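PDB 3BPK: nitrilotriacetate monooxygenase component B from Bacillus cereus ATCC 14579, which probably binds FMN and, as a flavoredoxin-family protein, serves as the flavin reductase-like component of a monooxygenase. Local coordinates for residues 39-44 with 105-110. Numbering follows the deposited sequence.
Sequences EGVLNG and PPNESE
Asn107 lays its amide across Glu39 and Val41. Its OD1 is 3.0 Å from Val41 CG2 and is hydrogen-bonded to the hydroxyl of Thr37. The amide plane stands at 90° to the carboxylate plane of Glu39, whose CB and CG pack near ND2. Asn107 was modelled in two conformers, so the fit of its amide is less certain. Asn107 N donates to a water at 2.7 Å, and the same water donates to Asn43 OD1. Glu108 turns its side chain outward and offers its backbone to Val41 CG1. Val41 CG1 is anti to its own N (chi1 172°), which brings CG1 to 3.7 Å from Ser109 N. Ser109 OG donates to Leu42 O at 2.7 Å, in the carbonyl plane. Ser109 OG in turn accepts from Glu112 N, so Ser109 is the N-cap of helix 110-113 and ties it to the strand start. Glu110 bends back at chi2 (89°), bringing OE1 to two donors. Asn43 ND2 meets Glu110 OE1 on the syn side, near the carboxylate plane, at 2.9 Å. Gly44 N meets Glu110 OE1 at 3.0 Å from well above the plane, on the other face. Asn77 ND2, from helix 73-81, and the water both hold Asn43 OD1, which helps fix the amide's rotation. The contact thus fastens the loop between helices 94-100 and 110-113 to the beginning of strand 42-54, beside its antiparallel partner 28-36.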
ATOM      1  N   GLU B  39     -22.171  -2.132  19.877  1.00 20.48           N
ATOM      2  CA  GLU B  39     -23.653  -2.089  19.897  1.00 20.87           C
ATOM      3  C   GLU B  39     -24.275  -2.937  18.784  1.00 20.65           C
ATOM      4  O   GLU B  39     -25.502  -3.087  18.722  1.00 20.21           O
ATOM      5  CB  GLU B  39     -24.141  -0.649  19.764  1.00 21.68           C
ATOM      6  CG  GLU B  39     -23.799   0.222  20.969  1.00 24.75           C
ATOM      7  CD  GLU B  39     -22.311   0.534  21.106  1.00 29.38           C
ATOM      8  OE1 GLU B  39     -21.608   0.735  20.089  1.00 29.99           O
ATOM      9  OE2 GLU B  39     -21.846   0.569  22.261  1.00 33.87           O
ATOM     10  N   GLY B  40     -23.422  -3.503  17.925  1.00 20.39           N
ATOM     11  CA  GLY B  40     -23.865  -4.439  16.875  1.00 19.44           C
ATOM     12  C   GLY B  40     -24.032  -3.862  15.487  1.00 19.43           C
ATOM     13  O   GLY B  40     -24.536  -4.551  14.589  1.00 19.35           O
ATOM     14  N   VAL B  41     -23.594  -2.613  15.295  1.00 18.87           N
ATOM     15  CA  VAL B  41     -23.847  -1.909  14.041  1.00 18.61           C
ATOM     16  C   VAL B  41     -22.719  -2.184  13.039  1.00 18.17           C
ATOM     17  O   VAL B  41     -21.544  -2.211  13.430  1.00 18.07           O
ATOM     18  CB  VAL B  41     -24.023  -0.418  14.276  1.00 19.03           C
ATOM     19  CG1 VAL B  41     -24.082   0.336  12.949  1.00 21.18           C
ATOM     20  CG2 VAL B  41     -25.297  -0.171  15.157  1.00 20.08           C
ATOM     21  N   LEU B  42     -23.086  -2.439  11.779  1.00 18.17           N
ATOM     22  CA  LEU B  42     -22.096  -2.754  10.743  1.00 17.16           C
ATOM     23  C   LEU B  42     -21.589  -1.469  10.070  1.00 17.32           C
ATOM     24  O   LEU B  42     -22.323  -0.820   9.333  1.00 17.70           O
ATOM     25  CB  LEU B  42     -22.710  -3.688   9.696  1.00 17.33           C
ATOM     26  CG  LEU B  42     -21.784  -4.178   8.584  1.00 15.90           C
ATOM     27  CD1 LEU B  42     -20.620  -4.981   9.175  1.00 15.65           C
ATOM     28  CD2 LEU B  42     -22.560  -5.002   7.556  1.00 18.10           C
ATOM     29  N   ASN B  43     -20.329  -1.119  10.323  1.00 17.13           N
ATOM     30  CA  ASN B  43     -19.721   0.026   9.693  1.00 17.31           C
ATOM     31  C   ASN B  43     -18.988  -0.410   8.430  1.00 16.67           C
ATOM     32  O   ASN B  43     -18.556  -1.586   8.313  1.00 16.43           O
ATOM     33  CB  ASN B  43     -18.698   0.678  10.644  1.00 17.07           C
ATOM     34  CG  ASN B  43     -19.338   1.545  11.725  1.00 18.90           C
ATOM     35  OD1 ASN B  43     -19.023   1.389  12.888  1.00 19.11           O
ATOM     36  ND2 ASN B  43     -20.216   2.493  11.322  1.00 21.00           N
ATOM     37  N   GLY B  44     -18.803   0.535   7.502  1.00 16.22           N
ATOM     38  CA  GLY B  44     -17.974   0.301   6.304  1.00 16.13           C
ATOM     39  C   GLY B  44     -17.388   1.614   5.860  1.00 16.62           C
ATOM     40  O   GLY B  44     -18.029   2.679   5.956  1.00 17.91           O
ATOM     41  N   PRO B 105     -22.917   9.965  11.912  1.00 31.80           N
ATOM     42  CA  PRO B 105     -22.684   9.818  13.334  1.00 31.64           C
ATOM     43  C   PRO B 105     -22.224   8.393  13.649  1.00 31.18           C
ATOM     44  O   PRO B 105     -22.572   7.455  12.904  1.00 30.54           O
ATOM     45  CB  PRO B 105     -24.073  10.049  13.949  1.00 31.86           C
ATOM     46  CG  PRO B 105     -24.846  10.813  12.934  1.00 31.54           C
ATOM     47  CD  PRO B 105     -24.287  10.427  11.600  1.00 32.47           C
ATOM     48  N   PRO B 106     -21.460   8.213  14.738  1.00 30.81           N
ATOM     49  CA  PRO B 106     -21.077   6.872  15.170  1.00 30.17           C
ATOM     50  C   PRO B 106     -22.310   5.987  15.343  1.00 29.19           C
ATOM     51  O   PRO B 106     -23.426   6.473  15.678  1.00 29.04           O
ATOM     52  CB  PRO B 106     -20.410   7.093  16.534  1.00 30.94           C
ATOM     53  CG  PRO B 106     -20.719   8.504  16.922  1.00 31.48           C
ATOM     54  CD  PRO B 106     -20.933   9.255  15.646  1.00 31.43           C
ATOM     55  N   ASN B 107     -22.102   4.694  15.097  1.00 27.93           N
ATOM     56  CA  ASN B 107     -23.125   3.703  15.317  0.60 26.85           C
ATOM     57  C   ASN B 107     -24.313   3.849  14.356  1.00 26.73           C
ATOM     58  O   ASN B 107     -25.457   3.548  14.706  1.00 26.83           O
ATOM     59  CB  ASN B 107     -23.565   3.740  16.784  0.60 27.15           C
ATOM     60  CG  ASN B 107     -24.002   2.410  17.281  0.60 26.03           C
ATOM     61  OD1 ASN B 107     -23.401   1.376  16.948  0.60 26.49           O
ATOM     62  ND2 ASN B 107     -25.030   2.407  18.117  0.60 24.83           N
ATOM     63  N   GLU B 108     -24.015   4.325  13.149  1.00 24.67           N
ATOM     64  CA  GLU B 108     -24.930   4.284  12.001  1.00 23.45           C
ATOM     65  C   GLU B 108     -24.251   3.509  10.860  1.00 22.50           C
ATOM     66  O   GLU B 108     -23.063   3.715  10.570  1.00 22.35           O
ATOM     67  CB  GLU B 108     -25.306   5.675  11.500  1.00 23.69           C
ATOM     68  CG  GLU B 108     -26.052   6.516  12.494  1.00 26.89           C
ATOM     69  CD  GLU B 108     -27.483   6.031  12.764  1.00 28.81           C
ATOM     70  OE1 GLU B 108     -28.062   5.200  12.006  1.00 27.62           O
ATOM     71  OE2 GLU B 108     -28.010   6.487  13.796  1.00 31.75           O
ATOM     72  N   SER B 109     -24.990   2.621  10.219  1.00 20.23           N
ATOM     73  CA  SER B 109     -24.397   1.715   9.234  1.00 19.77           C
ATOM     74  C   SER B 109     -24.283   2.361   7.865  1.00 19.58           C
ATOM     75  O   SER B 109     -25.298   2.577   7.184  1.00 19.33           O
ATOM     76  CB  SER B 109     -25.247   0.444   9.109  1.00 19.71           C
ATOM     77  OG  SER B 109     -24.731  -0.403   8.076  1.00 17.78           O
ATOM     78  N   GLU B 110     -23.047   2.605   7.417  1.00 19.23           N
ATOM     79  CA  GLU B 110     -22.845   3.112   6.065  1.00 19.44           C
ATOM     80  C   GLU B 110     -23.275   2.073   5.051  1.00 18.61           C
ATOM     81  O   GLU B 110     -23.641   2.404   3.934  1.00 19.13           O
ATOM     82  CB  GLU B 110     -21.370   3.440   5.817  1.00 19.91           C
ATOM     83  CG  GLU B 110     -20.809   4.564   6.675  1.00 21.29           C
ATOM     84  CD  GLU B 110     -20.236   4.093   8.015  1.00 24.81           C
ATOM     85  OE1 GLU B 110     -20.424   2.918   8.425  1.00 19.91           O
ATOM     86  OE2 GLU B 110     -19.592   4.941   8.675  1.00 31.28           O
TER
HETATM   87  O   HOH W   1     -19.741   3.558  14.427  1.00 25.27           O